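Local coordinates for FAD dependent oxidoreductase domain-containing protein (PDB 3C4N) that binds ADP and is probably an FAD-dependent oxidoreductase of the ETF-QO/FixC family, though its substrate is not known, at residues Q105-L110 and R165-R170; K114-E119 and A175-Q180; Y169-L174 and L378-G383. All blocks are in the same frame, centred on the assembly; numbering follows the deposited sequence.

Contact 1. Residues Q105-L110 and R165-R170; sequences QLLGAL and RALTYR
L106 lies against the flat of the Y169 ring, the two side chains crossing at about a right angle. Its branch carbon CG stands over the ring face, 4.2 Å from the centroid and 19° off the ring normal, a CH-pi contact displaced toward the rim. The displacement is toward the CD2-CE2 side, where methyl CD2 of L106 approaches CE2 of Y169 to 3.6 Å. Y169 holds CG between its backbone N and carbonyl carbon (chi1 63°), and chi2 of 95° turns the ring face to the leucine. A tyrosine suits the place because it offers the leucine a broad apolar face while its hydroxyl reaches past it to the backbone of D380.

Next along the helix, L107 makes a smaller, purely aliphatic contact. Its CD2 meets CD1 of L167 at 3.9 Å, the two leucines again crossing nearly at right angles. L107 is exposed at the helix surface, and part of it is covered here by the strand residue. L167 and Y169, two positions apart on the strand, both send their CB toward the helix, whereas the intervening T168 bonds through OG1 to E119 and R121.

Just beyond the two leucines the helix ends in a Schellman motif: L110 N bonds to Q105 O at 2.8 Å, A109 N bonds to L106 O, and A109 takes the positive phi. The contact thus sets the C-terminal turn of helix 96-107 on strand 167-169, which is paired with strand 118-127; V118 of that strand touches both L107 and L167, while L174 of helix 171-183 and L384 of helix 379-398 pack on L106.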
# COMPACT_ATOMS: atom_id res chain seq x y z
N GLN A 105 18.48 -15.98 2.38
CA GLN A 105 17.52 -14.89 2.50
C GLN A 105 16.21 -15.43 3.08
O GLN A 105 15.65 -14.87 4.03
CB GLN A 105 17.25 -14.24 1.14
CG GLN A 105 18.35 -13.35 0.62
CD GLN A 105 18.51 -12.08 1.43
OE1 GLN A 105 19.50 -11.93 2.15
NE2 GLN A 105 17.54 -11.17 1.33
N LEU A 106 15.74 -16.53 2.50
CA LEU A 106 14.50 -17.19 2.92
C LEU A 106 14.50 -17.49 4.42
O LEU A 106 13.62 -17.02 5.15
CB LEU A 106 14.32 -18.49 2.13
CG LEU A 106 13.39 -18.54 0.90
CD1 LEU A 106 13.15 -17.20 0.31
CD2 LEU A 106 13.97 -19.50 -0.11
N LEU A 107 15.48 -18.25 4.89
CA LEU A 107 15.56 -18.60 6.31
C LEU A 107 15.78 -17.37 7.21
O LEU A 107 15.42 -17.39 8.38
CB LEU A 107 16.68 -19.61 6.55
CG LEU A 107 16.58 -20.96 5.83
CD1 LEU A 107 17.84 -21.76 6.12
CD2 LEU A 107 15.35 -21.72 6.27
N GLY A 108 16.36 -16.31 6.66
CA GLY A 108 16.60 -15.12 7.45
C GLY A 108 15.53 -14.06 7.22
O GLY A 108 15.65 -12.93 7.68
N ALA A 109 14.47 -14.45 6.50
CA ALA A 109 13.36 -13.54 6.20
C ALA A 109 13.84 -12.21 5.59
O ALA A 109 13.31 -11.15 5.92
CB ALA A 109 12.54 -13.29 7.47
N LEU A 110 14.86 -12.28 4.72
CA LEU A 110 15.43 -11.10 4.05
C LEU A 110 16.19 -10.22 5.03
O LEU A 110 16.55 -9.09 4.70
CB LEU A 110 14.32 -10.26 3.39
CG LEU A 110 13.37 -11.01 2.45
CD1 LEU A 110 12.22 -10.12 1.99
CD2 LEU A 110 14.17 -11.52 1.27
N ARG A 165 18.08 -30.85 1.80
CA ARG A 165 18.07 -29.41 2.04
C ARG A 165 16.89 -28.67 1.40
O ARG A 165 16.87 -27.44 1.39
CB ARG A 165 19.38 -28.78 1.56
CG ARG A 165 20.65 -29.44 2.10
CD ARG A 165 21.88 -28.73 1.60
NE ARG A 165 21.91 -27.34 2.07
CZ ARG A 165 22.32 -26.31 1.34
NH1 ARG A 165 22.74 -26.51 0.10
NH2 ARG A 165 22.33 -25.08 1.84
N ALA A 166 15.91 -29.39 0.88
CA ALA A 166 14.76 -28.75 0.24
C ALA A 166 13.94 -27.99 1.29
O ALA A 166 13.89 -28.38 2.45
CB ALA A 166 13.90 -29.79 -0.49
N LEU A 167 13.31 -26.90 0.86
CA LEU A 167 12.50 -26.08 1.76
C LEU A 167 11.15 -25.71 1.13
O LEU A 167 11.04 -25.58 -0.09
CB LEU A 167 13.23 -24.78 2.07
CG LEU A 167 14.64 -24.72 2.65
CD1 LEU A 167 15.06 -23.27 2.70
CD2 LEU A 167 14.69 -25.35 4.03
N THR A 168 10.13 -25.52 1.96
CA THR A 168 8.84 -25.07 1.44
C THR A 168 8.44 -23.78 2.14
O THR A 168 8.66 -23.62 3.34
CB THR A 168 7.69 -26.09 1.61
OG1 THR A 168 7.67 -26.60 2.95
CG2 THR A 168 7.84 -27.24 0.62
N TYR A 169 7.85 -22.87 1.38
CA TYR A 169 7.38 -21.60 1.91
C TYR A 169 6.31 -21.06 0.98
O TYR A 169 6.11 -21.59 -0.12
CB TYR A 169 8.54 -20.60 1.97
CG TYR A 169 9.13 -20.24 0.62
CD1 TYR A 169 8.71 -19.10 -0.10
CD2 TYR A 169 10.15 -21.02 0.07
CE1 TYR A 169 9.29 -18.75 -1.33
CE2 TYR A 169 10.73 -20.68 -1.15
CZ TYR A 169 10.31 -19.55 -1.84
OH TYR A 169 10.94 -19.22 -3.02
N ARG A 170 5.63 -20.01 1.41
CA ARG A 170 4.59 -19.42 0.56
C ARG A 170 5.16 -18.19 -0.14
O ARG A 170 5.50 -17.19 0.50
CB ARG A 170 3.37 -19.02 1.41
CG ARG A 170 2.72 -20.17 2.15
CD ARG A 170 2.22 -21.23 1.19
NE ARG A 170 1.24 -20.68 0.25
CZ ARG A 170 -0.05 -20.52 0.51
NH1 ARG A 170 -0.54 -20.88 1.69
NH2 ARG A 170 -0.85 -19.99 -0.40

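Contact 2. Residues K114-E119 and A175-Q180; sequences KTLEVE and ALLAAQ
L177 carries the largest share of the buried surface, and its two methyl groups divide the work: CD1 goes to K114 and CD2 to L116. Helix 171-183 turns this leucine toward the segment 114-119, and CG stands anti to the backbone N (chi1 166°), which carries the branched end out to the chain opposite. A leucine fits because one forked tip can serve two residues separated by one on a nearly extended chain.

K114 gives the contact its aliphatic part. CB sits 3.6 Å from CD1 of L177, and CG of K114 is almost as near at 3.7 Å from the same methyl. The lysine chain then bends at chi2 and chi4, so that its amino end leads away from L177. A long side chain of this kind lets methylenes cover an apolar residue at the margin while the charged end stays clear of it.

In the fold, this is an irregular lead-in to strand 118-127 packed against helix 171-183. The helix directly follows strand 167-169, itself an antiparallel neighbour of strand 118-127, so the helix and the lead-in extend from two paired strands of one sheet; V118 touches L167 and Y169 there.

L116 closes on L177 with its branch carbon, CG lying 4.0 Å from CD2 of L177. Between K114 and L116, T115 points its CB away from the helix, as expected of a nearly extended chain. L116 also packs on A109 and L174, adding to the apolar surroundings of L177. At the other end the subunit boundary is close: K114 packs on G184 of the second subunit and Q180 on G186 of that subunit.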
# COMPACT_ATOMS: atom_id res chain seq x y z
N LYS A 114 11.64 -9.87 10.51
CA LYS A 114 10.24 -10.27 10.38
C LYS A 114 10.08 -11.79 10.36
O LYS A 114 11.06 -12.54 10.32
CB LYS A 114 9.63 -9.65 9.11
CG LYS A 114 9.41 -8.14 9.17
CD LYS A 114 8.41 -7.77 10.25
CE LYS A 114 8.02 -6.29 10.21
NZ LYS A 114 9.03 -5.38 10.78
N THR A 115 8.82 -12.22 10.37
CA THR A 115 8.49 -13.63 10.36
C THR A 115 8.15 -14.14 8.96
O THR A 115 7.31 -13.57 8.25
CB THR A 115 7.29 -13.92 11.29
OG1 THR A 115 6.89 -15.30 11.17
CG2 THR A 115 6.12 -13.02 10.94
N LEU A 116 8.83 -15.21 8.56
CA LEU A 116 8.62 -15.84 7.26
C LEU A 116 8.61 -17.35 7.47
O LEU A 116 9.66 -17.95 7.65
CB LEU A 116 9.73 -15.45 6.29
CG LEU A 116 9.31 -15.33 4.82
CD1 LEU A 116 10.45 -15.83 3.94
CD2 LEU A 116 8.07 -16.14 4.56
N GLU A 117 7.42 -17.94 7.46
CA GLU A 117 7.23 -19.37 7.66
C GLU A 117 8.00 -20.19 6.63
O GLU A 117 7.67 -20.15 5.44
CB GLU A 117 5.75 -19.75 7.54
CG GLU A 117 4.81 -19.11 8.56
CD GLU A 117 4.95 -19.73 9.94
OE1 GLU A 117 4.28 -19.23 10.87
OE2 GLU A 117 5.73 -20.70 10.09
N VAL A 118 9.00 -20.93 7.08
CA VAL A 118 9.80 -21.77 6.18
C VAL A 118 10.14 -23.08 6.89
O VAL A 118 10.86 -23.08 7.90
CB VAL A 118 11.13 -21.08 5.77
CG1 VAL A 118 11.89 -21.97 4.81
CG2 VAL A 118 10.86 -19.73 5.16
N GLU A 119 9.64 -24.19 6.36
CA GLU A 119 9.92 -25.48 6.98
C GLU A 119 10.90 -26.31 6.17
O GLU A 119 11.06 -26.11 4.96
CB GLU A 119 8.62 -26.27 7.23
CG GLU A 119 7.70 -26.45 6.03
CD GLU A 119 6.55 -25.42 5.96
OE1 GLU A 119 5.75 -25.50 5.00
OE2 GLU A 119 6.44 -24.55 6.84
N ALA A 175 6.54 -12.28 -1.00
CA ALA A 175 6.27 -11.07 -1.76
C ALA A 175 5.65 -9.97 -0.89
O ALA A 175 6.14 -8.84 -0.88
CB ALA A 175 5.35 -11.40 -2.93
N LEU A 176 4.58 -10.30 -0.16
CA LEU A 176 3.92 -9.33 0.72
C LEU A 176 4.93 -8.73 1.70
O LEU A 176 4.99 -7.51 1.88
CB LEU A 176 2.80 -10.00 1.52
CG LEU A 176 2.01 -9.03 2.41
CD1 LEU A 176 1.35 -7.99 1.52
CD2 LEU A 176 0.95 -9.77 3.25
N LEU A 177 5.71 -9.60 2.33
CA LEU A 177 6.73 -9.17 3.28
C LEU A 177 7.67 -8.18 2.63
O LEU A 177 8.00 -7.14 3.20
CB LEU A 177 7.54 -10.37 3.77
CG LEU A 177 8.84 -10.04 4.50
CD1 LEU A 177 8.56 -9.20 5.74
CD2 LEU A 177 9.52 -11.33 4.88
N ALA A 178 8.10 -8.50 1.42
CA ALA A 178 9.02 -7.64 0.71
C ALA A 178 8.36 -6.31 0.40
O ALA A 178 8.95 -5.26 0.60
CB ALA A 178 9.49 -8.31 -0.57
N ALA A 179 7.13 -6.36 -0.09
CA ALA A 179 6.44 -5.11 -0.41
C ALA A 179 6.27 -4.29 0.88
O ALA A 179 6.62 -3.12 0.93
CB ALA A 179 5.08 -5.39 -1.05
N GLN A 180 5.75 -4.93 1.93
CA GLN A 180 5.55 -4.23 3.18
C GLN A 180 6.79 -3.48 3.65
O GLN A 180 6.75 -2.27 3.88
CB GLN A 180 5.10 -5.21 4.26
CG GLN A 180 3.69 -5.68 4.00
CD GLN A 180 3.18 -6.59 5.08
OE1 GLN A 180 3.93 -7.39 5.64
NE2 GLN A 180 1.88 -6.48 5.37

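Contact 3. Residues Y169-L174 and L378-G383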
# COMPACT_ATOMS: atom_id res chain seq x y z
N TYR A 169 7.85 -22.87 1.38
CA TYR A 169 7.38 -21.60 1.91
C TYR A 169 6.31 -21.06 0.98
O TYR A 169 6.11 -21.59 -0.12
CB TYR A 169 8.54 -20.60 1.97
CG TYR A 169 9.13 -20.24 0.62
CD1 TYR A 169 8.71 -19.10 -0.10
CD2 TYR A 169 10.15 -21.02 0.07
CE1 TYR A 169 9.29 -18.75 -1.33
CE2 TYR A 169 10.73 -20.68 -1.15
CZ TYR A 169 10.31 -19.55 -1.84
OH TYR A 169 10.94 -19.22 -3.02
N ARG A 170 5.63 -20.01 1.41
CA ARG A 170 4.59 -19.42 0.56
C ARG A 170 5.16 -18.19 -0.14
O ARG A 170 5.50 -17.19 0.50
CB ARG A 170 3.37 -19.02 1.41
CG ARG A 170 2.72 -20.17 2.15
CD ARG A 170 2.22 -21.23 1.19
NE ARG A 170 1.24 -20.68 0.25
CZ ARG A 170 -0.05 -20.52 0.51
NH1 ARG A 170 -0.54 -20.88 1.69
NH2 ARG A 170 -0.85 -19.99 -0.40
N PRO A 171 5.27 -18.24 -1.47
CA PRO A 171 5.81 -17.11 -2.23
C PRO A 171 4.99 -15.85 -1.98
O PRO A 171 5.52 -14.74 -1.99
CB PRO A 171 5.71 -17.57 -3.68
CG PRO A 171 5.82 -19.07 -3.57
CD PRO A 171 4.94 -19.36 -2.37
N GLY A 172 3.69 -16.05 -1.77
CA GLY A 172 2.78 -14.94 -1.51
C GLY A 172 3.22 -14.20 -0.26
O GLY A 172 3.28 -12.97 -0.26
N SER A 173 3.54 -14.94 0.79
CA SER A 173 4.00 -14.32 2.03
C SER A 173 5.34 -13.62 1.81
O SER A 173 5.59 -12.56 2.38
CB SER A 173 4.16 -15.37 3.13
OG SER A 173 2.90 -15.83 3.55
N LEU A 174 6.21 -14.22 1.00
CA LEU A 174 7.53 -13.65 0.72
C LEU A 174 7.34 -12.30 0.05
O LEU A 174 7.91 -11.30 0.49
CB LEU A 174 8.33 -14.58 -0.21
CG LEU A 174 9.67 -14.04 -0.69
CD1 LEU A 174 10.47 -13.55 0.51
CD2 LEU A 174 10.48 -15.14 -1.44
N LEU A 378 11.77 -21.47 -12.06
CA LEU A 378 12.77 -21.77 -11.03
C LEU A 378 12.85 -20.66 -9.98
O LEU A 378 13.70 -20.69 -9.09
CB LEU A 378 14.16 -22.00 -11.65
CG LEU A 378 14.32 -23.23 -12.57
CD1 LEU A 378 15.70 -23.21 -13.17
CD2 LEU A 378 14.10 -24.52 -11.81
N ALA A 379 11.93 -19.70 -10.07
CA ALA A 379 11.92 -18.58 -9.14
C ALA A 379 11.96 -18.97 -7.65
O ALA A 379 12.47 -18.21 -6.83
CB ALA A 379 10.73 -17.67 -9.41
N ASP A 380 11.43 -20.13 -7.29
CA ASP A 380 11.46 -20.51 -5.89
C ASP A 380 12.89 -20.78 -5.40
O ASP A 380 13.20 -20.57 -4.23
CB ASP A 380 10.55 -21.73 -5.64
CG ASP A 380 9.06 -21.44 -5.94
OD1 ASP A 380 8.55 -20.36 -5.52
OD2 ASP A 380 8.40 -22.29 -6.58
N THR A 381 13.78 -21.21 -6.30
CA THR A 381 15.16 -21.48 -5.89
C THR A 381 16.13 -20.34 -6.20
O THR A 381 17.15 -20.20 -5.52
CB THR A 381 15.69 -22.76 -6.56
OG1 THR A 381 14.86 -23.87 -6.22
CG2 THR A 381 17.13 -23.05 -6.10
N LEU A 382 15.81 -19.54 -7.21
CA LEU A 382 16.70 -18.47 -7.66
C LEU A 382 16.09 -17.06 -7.77
O LEU A 382 16.79 -16.13 -8.17
CB LEU A 382 17.25 -18.86 -9.03
CG LEU A 382 17.83 -20.28 -9.18
CD1 LEU A 382 17.97 -20.64 -10.65
CD2 LEU A 382 19.15 -20.36 -8.47
N GLY A 383 14.82 -16.89 -7.42
CA GLY A 383 14.15 -15.59 -7.55
C GLY A 383 14.75 -14.38 -6.85
O GLY A 383 15.03 -13.37 -7.50
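D380 meets Y169 and P171 with successive atoms of its side chain. From a backbone on the first turn of helix 379-398, CB comes within 3.6 Å of the Y169 hydroxyl oxygen OH. CG, set anti to the carbonyl carbon (chi1 -63°), brings the carboxylate round beside the tyrosine, its plane 89° from that of the ring. At the tip, OD1 lies 3.6 Å from CG of P171, a van der Waals approach to the proline ring, and also 3.6 Å from OH of Y169. The strong partner of OD1 is R46, with which it forms a salt bridge, so an aspartate is well placed in this buried setting.

The hydroxyl of Y169 instead donates to the main-chain oxygen of D380: OH to O is 2.9 Å, in the carbonyl plane and on a lone pair, with a C=O...donor angle of 106°. P171 suits the first turn of its helix, where a residue without an amide hydrogen costs no helical bond.

The first turns of helices 171-183 and 379-398 meet beside the ADP site, and R46, at the start of helix 46-58, falls within a G43-G45-G48 pattern consistent with the GxGxxG motif of Rossmann-type dinucleotide-binding folds.

The three contacts lie close together: the centres of contacts 1 and 2 are about 9 Å apart. Those of contacts 1 and 3 are about 8 Å apart, and those of contacts 2 and 3 about 10 Å. Along the chain the segments of contacts 1 and 2 alternate in the order 105-110, 114-119, 165-170, 175-180, so the pairings cross; contact 3 begins on the Y169-R170 end of contact 1 and reaches forward to the C-terminal helix. Strand 167-169 runs into helix 171-183, which contacts 2 and 3 share, and strands 167-169 and 118-127 are neighbours in one sheet. Together they connect three parts of the sequence in one largely apolar cluster, its contact 3 end nearest to the bound ADP.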